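Local atomic coordinates of DUF3224 domain-containing protein (Shewanella oneidensis, PDB entry 2OOJ), a protein that is of unknown function but belongs to the DUF3224 family, with an antiparallel sheet curled into a probable barrel. Residues N94-P102 and G111-S119. Sequence-based numbering, arbitrary orientation.
Sequences NRLHLEVVP and GLYGTMAIS
The carbonyl oxygen of Gly114 accepts the amide of Val100 in a nearly straight bond (N to O 2.9 Å, 171° at the hydrogen) and also meets the CA of Glu99 in a CA-H...O contact. Leu98 O mirrors it, taking the amide of Met116 (N to O 2.9 Å) and touching Thr115 CA at 3.3 Å. Both bonds flank the single antiparallel bridge between Glu99 and Thr115. Beyond them a water extends the pairing, donating to Val100 O and accepting from Gly114 N, where the strands no longer bond directly.

On the side of Leu96, Leu98 and Val100, the side chains of Leu98 and selenomethionine Met116 run alongside each other in the same direction, Leu98 CD2 resting 3.7 Å from Met116 CB. The same methyl reaches Ile118 CG1 at 3.9 Å, a carbon that Leu96 CD2 also touches. At the other end Val100, with CG1 anti to its backbone N (chi1 168°), lays that methyl 3.8 Å from Leu112 O and turns CG2 to Leu112 CD2.

On the side of His97 and Glu99 the second subunit packs against the strand, and its Arg95 makes a salt bridge to Glu99. Strand 93-107 pairs along its other edge with strand 77-90, and strand 112-121 with strand 124-133, whose Phe129 packs on Val100 and Met116; the single bridge and its two backbone bonds thus join the ends of the curled sheet, consistent with the barrel closure expected of the AOC-barrel clan.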
ATOM      1  N   ASN B  94       6.699   9.002 -10.084  1.00 40.25           N
ATOM      2  CA  ASN B  94       6.289   7.981  -9.120  1.00 41.84           C
ATOM      3  C   ASN B  94       7.480   7.299  -8.505  1.00 41.85           C
ATOM      4  O   ASN B  94       8.349   6.832  -9.218  1.00 48.02           O
ATOM      5  CB  ASN B  94       5.373   6.913  -9.747  1.00 44.28           C
ATOM      6  CG  ASN B  94       4.740   5.987  -8.676  1.00 49.93           C
ATOM      7  OD1 ASN B  94       4.755   6.299  -7.483  1.00 47.24           O
ATOM      8  ND2 ASN B  94       4.190   4.850  -9.112  1.00 53.28           N
ATOM      9  N   ARG B  95       7.550   7.262  -7.188  1.00 39.08           N
ATOM     10  CA  ARG B  95       8.585   6.504  -6.525  1.00 39.24           C
ATOM     11  C   ARG B  95       7.883   5.248  -6.027  1.00 38.90           C
ATOM     12  O   ARG B  95       7.068   5.335  -5.112  1.00 37.29           O
ATOM     13  CB  ARG B  95       9.152   7.296  -5.376  1.00 37.55           C
ATOM     14  N   LEU B  96       8.180   4.093  -6.631  1.00 37.39           N
ATOM     15  CA  LEU B  96       7.405   2.869  -6.395  1.00 35.60           C
ATOM     16  C   LEU B  96       8.249   1.861  -5.662  1.00 37.34           C
ATOM     17  O   LEU B  96       9.357   1.579  -6.087  1.00 37.13           O
ATOM     18  CB  LEU B  96       6.969   2.246  -7.709  1.00 35.55           C
ATOM     19  CG  LEU B  96       6.161   0.947  -7.569  1.00 37.48           C
ATOM     20  CD1 LEU B  96       4.862   1.163  -6.792  1.00 34.77           C
ATOM     21  CD2 LEU B  96       5.872   0.316  -8.931  1.00 40.03           C
ATOM     22  N   HIS B  97       7.730   1.349  -4.553  1.00 33.93           N
ATOM     23  CA  HIS B  97       8.249   0.140  -3.928  1.00 33.64           C
ATOM     24  C   HIS B  97       7.294  -1.032  -4.228  1.00 30.62           C
ATOM     25  O   HIS B  97       6.111  -0.966  -3.921  1.00 28.24           O
ATOM     26  CB  HIS B  97       8.371   0.308  -2.426  1.00 35.06           C
ATOM     27  CG  HIS B  97       8.946  -0.899  -1.760  1.00 46.16           C
ATOM     28  ND1 HIS B  97      10.269  -1.260  -1.894  1.00 51.23           N
ATOM     29  CD2 HIS B  97       8.362  -1.873  -1.023  1.00 51.88           C
ATOM     30  CE1 HIS B  97      10.483  -2.383  -1.229  1.00 56.07           C
ATOM     31  NE2 HIS B  97       9.344  -2.770  -0.685  1.00 47.25           N
ATOM     32  N   LEU B  98       7.817  -2.091  -4.823  1.00 28.62           N
ATOM     33  CA  LEU B  98       7.005  -3.220  -5.227  1.00 25.79           C
ATOM     34  C   LEU B  98       7.831  -4.460  -4.911  1.00 28.33           C
ATOM     35  O   LEU B  98       8.911  -4.639  -5.469  1.00 24.34           O
ATOM     36  CB  LEU B  98       6.745  -3.132  -6.681  1.00 26.38           C
ATOM     37  CG  LEU B  98       5.985  -4.220  -7.423  1.00 28.93           C
ATOM     38  CD1 LEU B  98       4.703  -4.600  -6.761  1.00 33.01           C
ATOM     39  CD2 LEU B  98       5.726  -3.728  -8.886  1.00 26.10           C
ATOM     40  N   GLU B  99       7.335  -5.257  -3.971  1.00 27.55           N
ATOM     41  CA  GLU B  99       8.084  -6.439  -3.503  1.00 29.48           C
ATOM     42  C   GLU B  99       7.187  -7.655  -3.397  1.00 28.36           C
ATOM     43  O   GLU B  99       5.976  -7.545  -3.230  1.00 28.25           O
ATOM     44  CB  GLU B  99       8.786  -6.152  -2.183  1.00 31.97           C
ATOM     45  CG  GLU B  99       7.945  -6.177  -0.977  1.00 35.23           C
ATOM     46  CD  GLU B  99       8.763  -6.008   0.295  1.00 42.82           C
ATOM     47  OE1 GLU B  99       9.171  -4.877   0.560  1.00 34.47           O
ATOM     48  OE2 GLU B  99       8.979  -6.997   1.032  1.00 41.18           O
ATOM     49  N   VAL B 100       7.814  -8.823  -3.475  1.00 27.46           N
ATOM     50  CA  VAL B 100       7.145 -10.083  -3.156  1.00 27.21           C
ATOM     51  C   VAL B 100       6.978 -10.130  -1.629  1.00 24.65           C
ATOM     52  O   VAL B 100       7.916  -9.886  -0.917  1.00 25.55           O
ATOM     53  CB  VAL B 100       7.980 -11.297  -3.618  1.00 27.71           C
ATOM     54  CG1 VAL B 100       7.447 -12.552  -3.035  1.00 23.84           C
ATOM     55  CG2 VAL B 100       7.987 -11.400  -5.162  1.00 25.25           C
ATOM     56  N   VAL B 101       5.779 -10.457  -1.148  1.00 23.43           N
ATOM     57  CA  VAL B 101       5.534 -10.555   0.263  1.00 23.61           C
ATOM     58  C   VAL B 101       6.257 -11.816   0.703  1.00 25.45           C
ATOM     59  O   VAL B 101       5.995 -12.891   0.157  1.00 27.83           O
ATOM     60  CB  VAL B 101       4.051 -10.618   0.614  1.00 22.71           C
ATOM     61  CG1 VAL B 101       3.842 -10.762   2.116  1.00 26.19           C
ATOM     62  CG2 VAL B 101       3.340  -9.311   0.143  1.00 23.85           C
ATOM     63  N   PRO B 102       7.134 -11.684   1.693  1.00 27.02           N
ATOM     64  CA  PRO B 102       7.909 -12.850   2.201  1.00 28.77           C
ATOM     65  C   PRO B 102       7.054 -14.015   2.593  1.00 29.70           C
ATOM     66  O   PRO B 102       6.088 -13.849   3.326  1.00 25.45           O
ATOM     67  CB  PRO B 102       8.640 -12.279   3.408  1.00 30.03           C
ATOM     68  CG  PRO B 102       8.815 -10.812   3.038  1.00 31.44           C
ATOM     69  CD  PRO B 102       7.512 -10.448   2.409  1.00 29.20           C
ATOM     70  N   GLY B 111       9.770 -20.020  -1.461  1.00 29.75           N
ATOM     71  CA  GLY B 111      11.035 -19.333  -1.129  1.00 26.99           C
ATOM     72  C   GLY B 111      11.389 -18.126  -1.978  1.00 28.90           C
ATOM     73  O   GLY B 111      12.459 -17.556  -1.840  1.00 30.44           O
ATOM     74  N   LEU B 112      10.499 -17.727  -2.872  1.00 27.66           N
ATOM     75  CA  LEU B 112      10.765 -16.602  -3.757  1.00 26.15           C
ATOM     76  C   LEU B 112      10.946 -15.307  -2.988  1.00 24.05           C
ATOM     77  O   LEU B 112      10.149 -14.990  -2.079  1.00 26.68           O
ATOM     78  CB  LEU B 112       9.597 -16.428  -4.731  1.00 25.68           C
ATOM     79  CG  LEU B 112       9.733 -15.347  -5.784  1.00 26.25           C
ATOM     80  CD1 LEU B 112      10.932 -15.611  -6.717  1.00 24.64           C
ATOM     81  CD2 LEU B 112       8.424 -15.314  -6.592  1.00 28.42           C
ATOM     82  N   TYR B 113      11.990 -14.571  -3.353  1.00 27.55           N
ATOM     83  CA  TYR B 113      12.270 -13.242  -2.850  1.00 29.20           C
ATOM     84  C   TYR B 113      12.409 -12.298  -4.038  1.00 29.21           C
ATOM     85  O   TYR B 113      13.059 -12.637  -5.038  1.00 27.91           O
ATOM     86  CB  TYR B 113      13.604 -13.231  -2.126  1.00 30.17           C
ATOM     87  CG  TYR B 113      14.114 -11.857  -1.754  1.00 29.71           C
ATOM     88  CD1 TYR B 113      13.750 -11.274  -0.542  1.00 33.45           C
ATOM     89  CD2 TYR B 113      14.953 -11.142  -2.594  1.00 30.53           C
ATOM     90  CE1 TYR B 113      14.182 -10.008  -0.197  1.00 28.62           C
ATOM     91  CE2 TYR B 113      15.425  -9.874  -2.246  1.00 33.07           C
ATOM     92  CZ  TYR B 113      15.046  -9.320  -1.041  1.00 28.25           C
ATOM     93  OH  TYR B 113      15.501  -8.086  -0.658  1.00 32.59           O
ATOM     94  N   GLY B 114      11.901 -11.080  -3.937  1.00 28.97           N
ATOM     95  CA  GLY B 114      12.146 -10.183  -5.064  1.00 27.02           C
ATOM     96  C   GLY B 114      11.495  -8.825  -5.048  1.00 26.90           C
ATOM     97  O   GLY B 114      10.592  -8.579  -4.276  1.00 25.83           O
ATOM     98  N   THR B 115      11.992  -7.965  -5.928  1.00 28.14           N
ATOM     99  CA  THR B 115      11.464  -6.622  -6.109  1.00 26.48           C
ATOM    100  C   THR B 115      11.240  -6.406  -7.583  1.00 24.04           C
ATOM    101  O   THR B 115      11.857  -7.041  -8.429  1.00 24.93           O
ATOM    102  CB  THR B 115      12.417  -5.558  -5.528  1.00 24.98           C
ATOM    103  OG1 THR B 115      13.698  -5.659  -6.158  1.00 30.25           O
ATOM    104  CG2 THR B 115      12.558  -5.731  -3.975  1.00 30.13           C
HETATM  105  N   MSE B 116      10.295  -5.547  -7.902  1.00 22.93           N
HETATM  106  CA  MSE B 116       9.954  -5.354  -9.299  1.00 24.77           C
HETATM  107  C   MSE B 116       9.889  -3.892  -9.587  1.00 27.57           C
HETATM  108  O   MSE B 116       9.526  -3.128  -8.731  1.00 29.63           O
HETATM  109  CB  MSE B 116       8.588  -5.997  -9.594  1.00 28.35           C
HETATM  110  CG  MSE B 116       8.158  -5.846 -11.049  1.00 27.13           C
HETATM  111 SE   MSE B 116       6.458  -6.782 -11.284  0.75 34.53          SE
HETATM  112  CE  MSE B 116       7.021  -8.585 -11.301  1.00 29.27           C
ATOM    113  N   ALA B 117      10.322  -3.508 -10.782  1.00 29.41           N
ATOM    114  CA  ALA B 117      10.230  -2.133 -11.245  1.00 28.49           C
ATOM    115  C   ALA B 117       9.327  -2.168 -12.444  1.00 26.69           C
ATOM    116  O   ALA B 117       9.241  -3.177 -13.107  1.00 26.64           O
ATOM    117  CB  ALA B 117      11.578  -1.609 -11.614  1.00 30.37           C
ATOM    118  N   ILE B 118       8.685  -1.033 -12.750  1.00 29.65           N
ATOM    119  CA  ILE B 118       7.713  -0.955 -13.822  1.00 30.23           C
ATOM    120  C   ILE B 118       8.126   0.184 -14.759  1.00 32.14           C
ATOM    121  O   ILE B 118       8.454   1.303 -14.323  1.00 31.57           O
ATOM    122  CB  ILE B 118       6.325  -0.670 -13.255  1.00 35.09           C
ATOM    123  CG1 ILE B 118       5.899  -1.762 -12.280  1.00 37.93           C
ATOM    124  CG2 ILE B 118       5.282  -0.515 -14.349  1.00 33.68           C
ATOM    125  CD1 ILE B 118       5.475  -3.024 -12.954  1.00 37.40           C
ATOM    126  N   SER B 119       8.175  -0.128 -16.041  1.00 29.49           N
ATOM    127  CA  SER B 119       8.538   0.833 -17.048  1.00 29.81           C
ATOM    128  C   SER B 119       7.505   0.772 -18.161  1.00 30.53           C
ATOM    129  O   SER B 119       6.548  -0.022 -18.131  1.00 29.70           O
ATOM    130  CB  SER B 119       9.936   0.561 -17.568  1.00 29.53           C
ATOM    131  OG  SER B 119      10.041  -0.664 -18.280  1.00 33.42           O
TER
HETATM  132  O   HOH W   1      10.634 -10.494  -1.251  1.00 27.86           O